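TqaA (Penicillium aethiopicum, PDB 5DLK) is a fungal nonribosomal peptide synthetase whose terminal condensation-like (CT) domain, the part in this chain, probably releases the peptide product by macrocyclization. Local coordinates at residues Q230-Y235 / E364-R369; H234-A239 / H374-P379; F330-V335 / R369-H374. One frame throughout, in Å; residues are numbered along the deposited sequence.

How the contacts relate
The three contacts form one cluster in the condensation-like domain. Helix 368-375 or the loops at its two ends take part in all of them. Contact 1 and contact 3 have centres about 5 Å apart and meet where W232 CE2 lies 3.6 Å from I371 CD1. Contact 2 continues from contact 1 past the ends of helices 227-235 and 368-375, with centres about 9 Å apart. It is joined to contact 3 by R334, whose NH1 probably bonds D237 O at 2.8 Å. Contact 1 is nearest to the phosphopantetheine site, unoccupied in this model: the E364 side chain is about 4 Å from the side chains of N311 and Y357. Contact 2 lies away from that site.

Contact 1 of 3, residues Q230-Y235 / E364-R369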
loop_
_atom_site.group_PDB
_atom_site.type_symbol
_atom_site.label_atom_id
_atom_site.label_comp_id
_atom_site.label_asym_id
_atom_site.label_seq_id
_atom_site.Cartn_x
_atom_site.Cartn_y
_atom_site.Cartn_z
ATOM N N GLN A 230 9.473 -17.905 -15.952
ATOM C CA GLN A 230 9.182 -18.323 -17.324
ATOM C C GLN A 230 7.986 -17.540 -17.844
ATOM O O GLN A 230 7.981 -17.081 -18.998
ATOM C CB GLN A 230 8.907 -19.822 -17.391
ATOM C CG GLN A 230 10.188 -20.644 -17.223
ATOM C CD GLN A 230 9.909 -22.135 -17.040
ATOM O OE1 GLN A 230 8.749 -22.566 -17.005
ATOM N NE2 GLN A 230 10.974 -22.928 -16.925
ATOM N N PHE A 231 6.977 -17.391 -16.989
ATOM C CA PHE A 231 5.796 -16.616 -17.358
ATOM C C PHE A 231 6.168 -15.180 -17.697
ATOM O O PHE A 231 5.759 -14.671 -18.734
ATOM C CB PHE A 231 4.738 -16.592 -16.248
ATOM C CG PHE A 231 3.691 -15.525 -16.464
ATOM C CD1 PHE A 231 3.792 -14.295 -15.796
ATOM C CD2 PHE A 231 2.652 -15.722 -17.368
ATOM C CE1 PHE A 231 2.857 -13.285 -16.015
ATOM C CE2 PHE A 231 1.695 -14.716 -17.596
ATOM C CZ PHE A 231 1.807 -13.490 -16.902
ATOM N N TRP A 232 6.912 -14.511 -16.817
ATOM C CA TRP A 232 7.191 -13.092 -17.072
ATOM C C TRP A 232 8.036 -12.919 -18.333
ATOM O O TRP A 232 7.843 -11.966 -19.061
ATOM C CB TRP A 232 7.863 -12.434 -15.866
ATOM C CG TRP A 232 6.879 -12.134 -14.749
ATOM C CD1 TRP A 232 6.770 -12.770 -13.528
ATOM C CD2 TRP A 232 5.841 -11.137 -14.774
ATOM N NE1 TRP A 232 5.739 -12.212 -12.794
ATOM C CE2 TRP A 232 5.154 -11.213 -13.535
ATOM C CE3 TRP A 232 5.440 -10.183 -15.716
ATOM C CZ2 TRP A 232 4.080 -10.381 -13.224
ATOM C CZ3 TRP A 232 4.371 -9.347 -15.403
ATOM C CH2 TRP A 232 3.710 -9.453 -14.166
ATOM N N ARG A 233 8.972 -13.840 -18.593
ATOM C CA ARG A 233 9.746 -13.762 -19.831
ATOM C C ARG A 233 8.840 -13.840 -21.059
ATOM O O ARG A 233 9.020 -13.095 -22.017
ATOM C CB ARG A 233 10.801 -14.884 -19.892
ATOM C CG ARG A 233 11.524 -14.947 -21.228
ATOM C CD ARG A 233 12.876 -15.641 -21.106
ATOM N NE ARG A 233 13.916 -14.647 -20.845
ATOM C CZ ARG A 233 14.643 -14.615 -19.742
ATOM N NH1 ARG A 233 14.444 -15.536 -18.811
ATOM N NH2 ARG A 233 15.564 -13.669 -19.566
ATOM N N HIS A 234 7.863 -14.733 -21.011
ATOM C CA HIS A 234 6.930 -14.918 -22.127
ATOM C C HIS A 234 6.029 -13.675 -22.273
ATOM O O HIS A 234 5.810 -13.152 -23.364
ATOM C CB HIS A 234 6.093 -16.168 -21.882
ATOM C CG HIS A 234 5.195 -16.541 -23.017
ATOM N ND1 HIS A 234 5.654 -17.177 -24.149
ATOM C CD2 HIS A 234 3.858 -16.400 -23.181
ATOM C CE1 HIS A 234 4.640 -17.399 -24.969
ATOM N NE2 HIS A 234 3.540 -16.932 -24.408
ATOM N N TYR A 235 5.527 -13.213 -21.134
ATOM C CA TYR A 235 4.597 -12.086 -21.093
ATOM C C TYR A 235 5.227 -10.811 -21.633
ATOM O O TYR A 235 4.557 -10.012 -22.314
ATOM C CB TYR A 235 4.141 -11.886 -19.634
ATOM C CG TYR A 235 3.135 -10.795 -19.381
ATOM C CD1 TYR A 235 1.769 -11.060 -19.428
ATOM C CD2 TYR A 235 3.554 -9.507 -19.042
ATOM C CE1 TYR A 235 0.839 -10.066 -19.139
ATOM C CE2 TYR A 235 2.629 -8.501 -18.773
ATOM C CZ TYR A 235 1.279 -8.788 -18.832
ATOM O OH TYR A 235 0.350 -7.794 -18.576
ATOM N N GLU A 364 2.218 -12.805 -9.711
ATOM C CA GLU A 364 2.283 -11.367 -9.449
ATOM C C GLU A 364 3.010 -10.996 -8.146
ATOM O O GLU A 364 3.207 -9.811 -7.850
ATOM C CB GLU A 364 0.860 -10.802 -9.405
ATOM C CG GLU A 364 0.126 -11.257 -8.155
ATOM C CD GLU A 364 -1.255 -10.656 -7.983
ATOM O OE1 GLU A 364 -1.889 -10.232 -8.987
ATOM O OE2 GLU A 364 -1.714 -10.635 -6.814
ATOM N N HIS A 365 3.406 -12.011 -7.378
ATOM C CA HIS A 365 3.928 -11.834 -6.031
ATOM C C HIS A 365 5.445 -11.674 -5.931
ATOM O O HIS A 365 5.977 -11.376 -4.849
ATOM C CB HIS A 365 3.514 -13.044 -5.191
ATOM C CG HIS A 365 4.032 -14.334 -5.739
ATOM N ND1 HIS A 365 3.364 -15.048 -6.713
ATOM C CD2 HIS A 365 5.174 -15.018 -5.480
ATOM C CE1 HIS A 365 4.072 -16.123 -7.025
ATOM N NE2 HIS A 365 5.174 -16.128 -6.289
ATOM N N VAL A 366 6.154 -11.892 -7.034
ATOM C CA VAL A 366 7.613 -11.852 -7.011
ATOM C C VAL A 366 8.160 -10.426 -7.087
ATOM O O VAL A 366 7.482 -9.540 -7.581
ATOM C CB VAL A 366 8.216 -12.683 -8.150
ATOM C CG1 VAL A 366 7.961 -14.181 -7.897
ATOM C CG2 VAL A 366 7.664 -12.226 -9.519
ATOM N N GLU A 367 9.391 -10.228 -6.613
ATOM C CA GLU A 367 10.037 -8.902 -6.627
ATOM C C GLU A 367 10.190 -8.334 -8.031
ATOM O O GLU A 367 10.656 -9.042 -8.917
ATOM C CB GLU A 367 11.422 -8.982 -5.989
ATOM C CG GLU A 367 11.393 -9.450 -4.537
ATOM C CD GLU A 367 10.841 -8.379 -3.607
ATOM O OE1 GLU A 367 11.611 -7.462 -3.251
ATOM O OE2 GLU A 367 9.654 -8.464 -3.239
ATOM N N LEU A 368 9.837 -7.063 -8.226
ATOM C CA LEU A 368 9.973 -6.425 -9.544
ATOM C C LEU A 368 11.399 -6.523 -10.101
ATOM O O LEU A 368 11.593 -6.846 -11.276
ATOM C CB LEU A 368 9.564 -4.953 -9.475
ATOM C CG LEU A 368 9.575 -4.178 -10.798
ATOM C CD1 LEU A 368 8.563 -4.796 -11.797
ATOM C CD2 LEU A 368 9.287 -2.705 -10.572
ATOM N N ARG A 369 12.400 -6.249 -9.259
ATOM C CA ARG A 369 13.784 -6.342 -9.715
ATOM C C ARG A 369 14.160 -7.770 -10.113
ATOM O O ARG A 369 15.062 -7.953 -10.928
ATOM C CB ARG A 369 14.763 -5.800 -8.646
ATOM C CG ARG A 369 14.797 -6.547 -7.319
ATOM C CD ARG A 369 15.981 -6.062 -6.456
ATOM N NE ARG A 369 16.058 -4.602 -6.308
ATOM C CZ ARG A 369 15.487 -3.909 -5.314
ATOM N NH1 ARG A 369 14.781 -4.533 -4.381
ATOM N NH2 ARG A 369 15.621 -2.587 -5.257
#
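The W232 and V366 side chains pass alongside one another, pointing opposite ways. The indole comes off helix 227-235, and the valine comes from the loop before helix 368-375. V366 CG2 does the touching, 3.8 Å from W232 NE1. It approaches the five-membered ring obliquely and also meets CD1. V366 CG1 sits beside the backbone N (chi1 -69°), which places CG2 between N and the carbonyl carbon and turns it to the indole. Further along the same rim, on the six-membered ring, E364 CA lies near the plane, 4.3 Å from W232 CZ2. CB of E364 leads away from the indole, and its OE2 bonds N314 ND2. E364 and V366 border the indole; E367 then takes the N-cap position of helix 368-375. This is the second lobe of the condensation fold, close to the side chains of N311 and Y357, residues of the phosphopantetheine site seen in another structure of this protein. The indole N-H is used by O of H363, the residue before E364. From within helix 227-235, F231 CE1 stands 3.8 Å above the centre of one indole face. In turn W232 CE2 lies in the plane of the F231 ring, at its edge.

Contact 2 of 3, residues H234-A239 / H374-P379; sequences HYLDGA and HSTNWP
An ST turn after helix 368-375 meets a type II beta turn after helix 227-235, with T376 and W378 facing L236 and A239. At the closest backbone approach, the L236 and T376 side chains lie at a slant to each other. L236 CD1 touches T376 CG2 at 3.6 Å. The leucine's other methyl, CD2, lies obliquely to the W378 ring, 4.4 Å from CH2. A239 meets the same indole at its edge. Its carbonyl O lies in the ring plane, 3.6 Å from CZ2, with its CB nearby. The type II turn, L236 to A239, is closed by A239 N to L236 O, with G238 at positive phi. In the ST turn, T376 OG1 accepts from W378 N at 2.9 Å (152°) and also bonds F372 O, one turn back in the helix. OG1 sits between the backbone N and the carbonyl carbon (chi1 79°), which puts CG2 on the side of L236. With an alanine here, the W378 N-H and F372 O would probably each lose their threonine partner, and a gap would open beside L236 CD1. T376 CB stands 3.9 Å above one face of the indole, offset toward its rim. F372 also meets the W378 ring.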
loop_
_atom_site.group_PDB
_atom_site.type_symbol
_atom_site.label_atom_id
_atom_site.label_comp_id
_atom_site.label_asym_id
_atom_site.label_seq_id
_atom_site.Cartn_x
_atom_site.Cartn_y
_atom_site.Cartn_z
ATOM N N HIS A 234 7.863 -14.733 -21.011
ATOM C CA HIS A 234 6.930 -14.918 -22.127
ATOM C C HIS A 234 6.029 -13.675 -22.273
ATOM O O HIS A 234 5.810 -13.152 -23.364
ATOM C CB HIS A 234 6.093 -16.168 -21.882
ATOM C CG HIS A 234 5.195 -16.541 -23.017
ATOM N ND1 HIS A 234 5.654 -17.177 -24.149
ATOM C CD2 HIS A 234 3.858 -16.400 -23.181
ATOM C CE1 HIS A 234 4.640 -17.399 -24.969
ATOM N NE2 HIS A 234 3.540 -16.932 -24.408
ATOM N N TYR A 235 5.527 -13.213 -21.134
ATOM C CA TYR A 235 4.597 -12.086 -21.093
ATOM C C TYR A 235 5.227 -10.811 -21.633
ATOM O O TYR A 235 4.557 -10.012 -22.314
ATOM C CB TYR A 235 4.141 -11.886 -19.634
ATOM C CG TYR A 235 3.135 -10.795 -19.381
ATOM C CD1 TYR A 235 1.769 -11.060 -19.428
ATOM C CD2 TYR A 235 3.554 -9.507 -19.042
ATOM C CE1 TYR A 235 0.839 -10.066 -19.139
ATOM C CE2 TYR A 235 2.629 -8.501 -18.773
ATOM C CZ TYR A 235 1.279 -8.788 -18.832
ATOM O OH TYR A 235 0.350 -7.794 -18.576
ATOM N N LEU A 236 6.514 -10.618 -21.323
ATOM C CA LEU A 236 7.214 -9.393 -21.678
ATOM C C LEU A 236 8.045 -9.532 -22.949
ATOM O O LEU A 236 8.723 -8.599 -23.363
ATOM C CB LEU A 236 8.127 -8.948 -20.518
ATOM C CG LEU A 236 7.389 -8.475 -19.261
ATOM C CD1 LEU A 236 8.389 -8.244 -18.114
ATOM C CD2 LEU A 236 6.550 -7.189 -19.526
ATOM N N ASP A 237 7.963 -10.692 -23.587
ATOM C CA ASP A 237 8.775 -10.940 -24.766
ATOM C C ASP A 237 8.460 -9.947 -25.889
ATOM O O ASP A 237 7.311 -9.836 -26.330
ATOM C CB ASP A 237 8.549 -12.366 -25.253
ATOM C CG ASP A 237 9.313 -12.668 -26.513
ATOM O OD1 ASP A 237 10.541 -12.473 -26.512
ATOM O OD2 ASP A 237 8.679 -13.084 -27.504
ATOM N N GLY A 238 9.490 -9.231 -26.335
ATOM C CA GLY A 238 9.345 -8.221 -27.365
ATOM C C GLY A 238 8.851 -6.864 -26.875
ATOM O O GLY A 238 8.715 -5.931 -27.671
ATOM N N ALA A 239 8.577 -6.732 -25.579
ATOM C CA ALA A 239 8.063 -5.451 -25.083
ATOM C C ALA A 239 9.167 -4.403 -24.997
ATOM O O ALA A 239 10.313 -4.732 -24.723
ATOM C CB ALA A 239 7.401 -5.633 -23.708
ATOM N N HIS A 374 15.607 -11.647 -14.092
ATOM C CA HIS A 374 15.510 -13.034 -14.542
ATOM C C HIS A 374 14.700 -13.241 -15.811
ATOM O O HIS A 374 14.860 -14.279 -16.463
ATOM C CB HIS A 374 14.906 -13.904 -13.448
ATOM C CG HIS A 374 15.678 -13.854 -12.164
ATOM N ND1 HIS A 374 17.041 -13.657 -12.134
ATOM C CD2 HIS A 374 15.278 -13.926 -10.873
ATOM C CE1 HIS A 374 17.452 -13.627 -10.876
ATOM N NE2 HIS A 374 16.402 -13.789 -10.092
ATOM N N SER A 375 13.816 -12.296 -16.138
ATOM C CA SER A 375 12.862 -12.526 -17.239
ATOM C C SER A 375 12.985 -11.571 -18.418
ATOM O O SER A 375 12.251 -11.696 -19.403
ATOM C CB SER A 375 11.429 -12.450 -16.711
ATOM O OG SER A 375 11.197 -13.445 -15.745
ATOM N N THR A 376 13.869 -10.588 -18.297
ATOM C CA THR A 376 14.105 -9.607 -19.345
ATOM C C THR A 376 15.592 -9.312 -19.469
ATOM O O THR A 376 16.402 -9.814 -18.679
ATOM C CB THR A 376 13.385 -8.252 -19.081
ATOM O OG1 THR A 376 14.136 -7.494 -18.126
ATOM C CG2 THR A 376 11.984 -8.463 -18.548
ATOM N N ASN A 377 15.918 -8.472 -20.451
ATOM C CA ASN A 377 17.245 -7.872 -20.620
ATOM C C ASN A 377 17.343 -6.478 -20.033
ATOM O O ASN A 377 18.340 -5.790 -20.240
ATOM C CB ASN A 377 17.609 -7.772 -22.101
ATOM C CG ASN A 377 17.848 -9.114 -22.725
ATOM O OD1 ASN A 377 18.270 -10.050 -22.052
ATOM N ND2 ASN A 377 17.568 -9.225 -24.020
ATOM N N TRP A 378 16.283 -6.033 -19.367
ATOM C CA TRP A 378 16.255 -4.681 -18.813
ATOM C C TRP A 378 17.079 -4.615 -17.518
ATOM O O TRP A 378 17.151 -5.597 -16.778
ATOM C CB TRP A 378 14.809 -4.241 -18.531
ATOM C CG TRP A 378 13.825 -4.441 -19.668
ATOM C CD1 TRP A 378 14.107 -4.807 -20.966
ATOM C CD2 TRP A 378 12.400 -4.290 -19.598
ATOM N NE1 TRP A 378 12.938 -4.880 -21.699
ATOM C CE2 TRP A 378 11.881 -4.565 -20.884
ATOM C CE3 TRP A 378 11.511 -3.949 -18.575
ATOM C CZ2 TRP A 378 10.518 -4.508 -21.164
ATOM C CZ3 TRP A 378 10.148 -3.887 -18.865
ATOM C CH2 TRP A 378 9.672 -4.175 -20.143
ATOM N N PRO A 379 17.697 -3.458 -17.238
ATOM C CA PRO A 379 18.404 -3.307 -15.960
ATOM C C PRO A 379 17.494 -3.688 -14.798
ATOM O O PRO A 379 16.314 -3.340 -14.816
ATOM C CB PRO A 379 18.756 -1.818 -15.920
ATOM C CG PRO A 379 18.808 -1.401 -17.349
ATOM C CD PRO A 379 17.777 -2.244 -18.067
#

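Contact 3 of 3, residues F330-V335 / R369-H374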
loop_
_atom_site.group_PDB
_atom_site.type_symbol
_atom_site.label_atom_id
_atom_site.label_comp_id
_atom_site.label_asym_id
_atom_site.label_seq_id
_atom_site.Cartn_x
_atom_site.Cartn_y
_atom_site.Cartn_z
ATOM N N PHE A 330 4.034 -3.745 -7.188
ATOM C CA PHE A 330 3.928 -2.869 -8.353
ATOM C C PHE A 330 4.610 -3.591 -9.507
ATOM O O PHE A 330 5.825 -3.795 -9.469
ATOM C CB PHE A 330 4.569 -1.534 -8.063
ATOM C CG PHE A 330 4.187 -0.999 -6.708
ATOM C CD1 PHE A 330 2.898 -0.526 -6.486
ATOM C CD2 PHE A 330 5.093 -1.033 -5.653
ATOM C CE1 PHE A 330 2.521 -0.031 -5.232
ATOM C CE2 PHE A 330 4.722 -0.543 -4.384
ATOM C CZ PHE A 330 3.429 -0.054 -4.191
ATOM N N VAL A 331 3.817 -4.027 -10.481
ATOM C CA VAL A 331 4.339 -4.921 -11.535
ATOM C C VAL A 331 3.951 -4.392 -12.919
ATOM O O VAL A 331 3.041 -3.551 -13.043
ATOM C CB VAL A 331 3.821 -6.370 -11.360
ATOM C CG1 VAL A 331 4.239 -6.958 -9.983
ATOM C CG2 VAL A 331 2.300 -6.446 -11.583
ATOM N N PRO A 332 4.641 -4.857 -13.972
ATOM C CA PRO A 332 4.305 -4.413 -15.330
ATOM C C PRO A 332 2.970 -4.936 -15.827
ATOM O O PRO A 332 2.614 -6.100 -15.644
ATOM C CB PRO A 332 5.439 -5.008 -16.193
ATOM C CG PRO A 332 6.464 -5.528 -15.208
ATOM C CD PRO A 332 5.710 -5.876 -13.995
ATOM N N LEU A 333 2.239 -4.040 -16.480
ATOM C CA LEU A 333 1.036 -4.386 -17.199
ATOM C C LEU A 333 1.311 -4.051 -18.648
ATOM O O LEU A 333 1.667 -2.916 -18.964
ATOM C CB LEU A 333 -0.172 -3.586 -16.673
ATOM C CG LEU A 333 -1.478 -3.888 -17.414
ATOM C CD1 LEU A 333 -1.851 -5.369 -17.246
ATOM C CD2 LEU A 333 -2.579 -2.965 -16.876
ATOM N N ARG A 334 1.168 -5.043 -19.521
ATOM C CA ARG A 334 1.395 -4.848 -20.945
ATOM C C ARG A 334 0.082 -4.881 -21.703
ATOM O O ARG A 334 -0.719 -5.810 -21.521
ATOM C CB ARG A 334 2.325 -5.950 -21.483
ATOM C CG ARG A 334 2.636 -5.794 -22.970
ATOM C CD ARG A 334 3.535 -6.938 -23.435
ATOM N NE ARG A 334 3.996 -6.720 -24.803
ATOM C CZ ARG A 334 4.814 -7.553 -25.434
ATOM N NH1 ARG A 334 5.248 -8.640 -24.811
ATOM N NH2 ARG A 334 5.199 -7.291 -26.681
ATOM N N VAL A 335 -0.130 -3.896 -22.560
ATOM C CA VAL A 335 -1.330 -3.850 -23.389
ATOM C C VAL A 335 -0.898 -3.722 -24.840
ATOM O O VAL A 335 -0.199 -2.775 -25.216
ATOM C CB VAL A 335 -2.264 -2.687 -22.978
ATOM C CG1 VAL A 335 -3.495 -2.616 -23.892
ATOM C CG2 VAL A 335 -2.658 -2.842 -21.517
ATOM N N ARG A 369 12.400 -6.249 -9.259
ATOM C CA ARG A 369 13.784 -6.342 -9.715
ATOM C C ARG A 369 14.160 -7.770 -10.113
ATOM O O ARG A 369 15.062 -7.953 -10.928
ATOM C CB ARG A 369 14.763 -5.800 -8.646
ATOM C CG ARG A 369 14.797 -6.547 -7.319
ATOM C CD ARG A 369 15.981 -6.062 -6.456
ATOM N NE ARG A 369 16.058 -4.602 -6.308
ATOM C CZ ARG A 369 15.487 -3.909 -5.314
ATOM N NH1 ARG A 369 14.781 -4.533 -4.381
ATOM N NH2 ARG A 369 15.621 -2.587 -5.257
ATOM N N ASP A 370 13.473 -8.769 -9.558
ATOM C CA ASP A 370 13.695 -10.160 -9.953
ATOM C C ASP A 370 13.010 -10.442 -11.288
ATOM O O ASP A 370 13.541 -11.166 -12.122
ATOM C CB ASP A 370 13.177 -11.148 -8.909
ATOM C CG ASP A 370 14.020 -11.157 -7.636
ATOM O OD1 ASP A 370 15.100 -10.532 -7.626
ATOM O OD2 ASP A 370 13.583 -11.797 -6.662
ATOM N N ILE A 371 11.829 -9.879 -11.491
ATOM C CA ILE A 371 11.212 -9.970 -12.824
ATOM C C ILE A 371 12.163 -9.425 -13.882
ATOM O O ILE A 371 12.416 -10.080 -14.911
ATOM C CB ILE A 371 9.873 -9.199 -12.904
ATOM C CG1 ILE A 371 8.829 -9.867 -12.005
ATOM C CG2 ILE A 371 9.356 -9.155 -14.381
ATOM C CD1 ILE A 371 7.508 -9.057 -11.893
ATOM N N PHE A 372 12.699 -8.233 -13.641
ATOM C CA PHE A 372 13.549 -7.600 -14.634
ATOM C C PHE A 372 14.881 -8.369 -14.784
ATOM O O PHE A 372 15.334 -8.605 -15.904
ATOM C CB PHE A 372 13.799 -6.121 -14.297
ATOM C CG PHE A 372 12.575 -5.235 -14.473
ATOM C CD1 PHE A 372 11.527 -5.636 -15.291
ATOM C CD2 PHE A 372 12.469 -4.015 -13.808
ATOM C CE1 PHE A 372 10.407 -4.835 -15.445
ATOM C CE2 PHE A 372 11.351 -3.215 -13.963
ATOM C CZ PHE A 372 10.313 -3.637 -14.791
ATOM N N GLN A 373 15.508 -8.747 -13.667
ATOM C CA GLN A 373 16.750 -9.520 -13.759
ATOM C C GLN A 373 16.609 -10.863 -14.475
ATOM O O GLN A 373 17.414 -11.188 -15.352
ATOM C CB GLN A 373 17.334 -9.782 -12.367
ATOM C CG GLN A 373 18.780 -10.277 -12.431
ATOM C CD GLN A 373 19.391 -10.450 -11.057
ATOM O OE1 GLN A 373 19.143 -9.651 -10.150
ATOM N NE2 GLN A 373 20.200 -11.496 -10.894
ATOM N N HIS A 374 15.607 -11.647 -14.092
ATOM C CA HIS A 374 15.510 -13.034 -14.542
ATOM C C HIS A 374 14.700 -13.241 -15.811
ATOM O O HIS A 374 14.860 -14.279 -16.463
ATOM C CB HIS A 374 14.906 -13.904 -13.448
ATOM C CG HIS A 374 15.678 -13.854 -12.164
ATOM N ND1 HIS A 374 17.041 -13.657 -12.134
ATOM C CD2 HIS A 374 15.278 -13.926 -10.873
ATOM C CE1 HIS A 374 17.452 -13.627 -10.876
ATOM N NE2 HIS A 374 16.402 -13.789 -10.092
#
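I371 is extended from helix 368-375, with CG1 beside the backbone N (chi1 -66°) and CD1 at the far end of a straight chain (chi2 173°). This carries CD1 out to strand 329-336. There it lies 4.3 Å from V331 CG1 and 4.2 Å from P332 CD, at two successive strand residues. F372, next in the helix, leaves it to one side of the strand, but its ring ends nearer, with CG beside the backbone N. P332 and F372 reach toward each other from the two elements, P332 CG meeting F372 CE1 at 4.0 Å. That approach is oblique. The four touching residues are buried and the contact is wholly apolar. W232 of helix 227-235 packs on both P332 and I371. P332, without an N-H, falls between V331 and L333, which bond to H308 and F306 of strand 303-310; this is consistent with its place on the sheet's outermost strand within this chain. The short helix and strand axes come within 9.7 Å, with 54° between their directions. Such packing of a helix against an outer strand of a mixed sheet belongs to the second lobe of the chloramphenicol acetyltransferase-like fold of condensation domains.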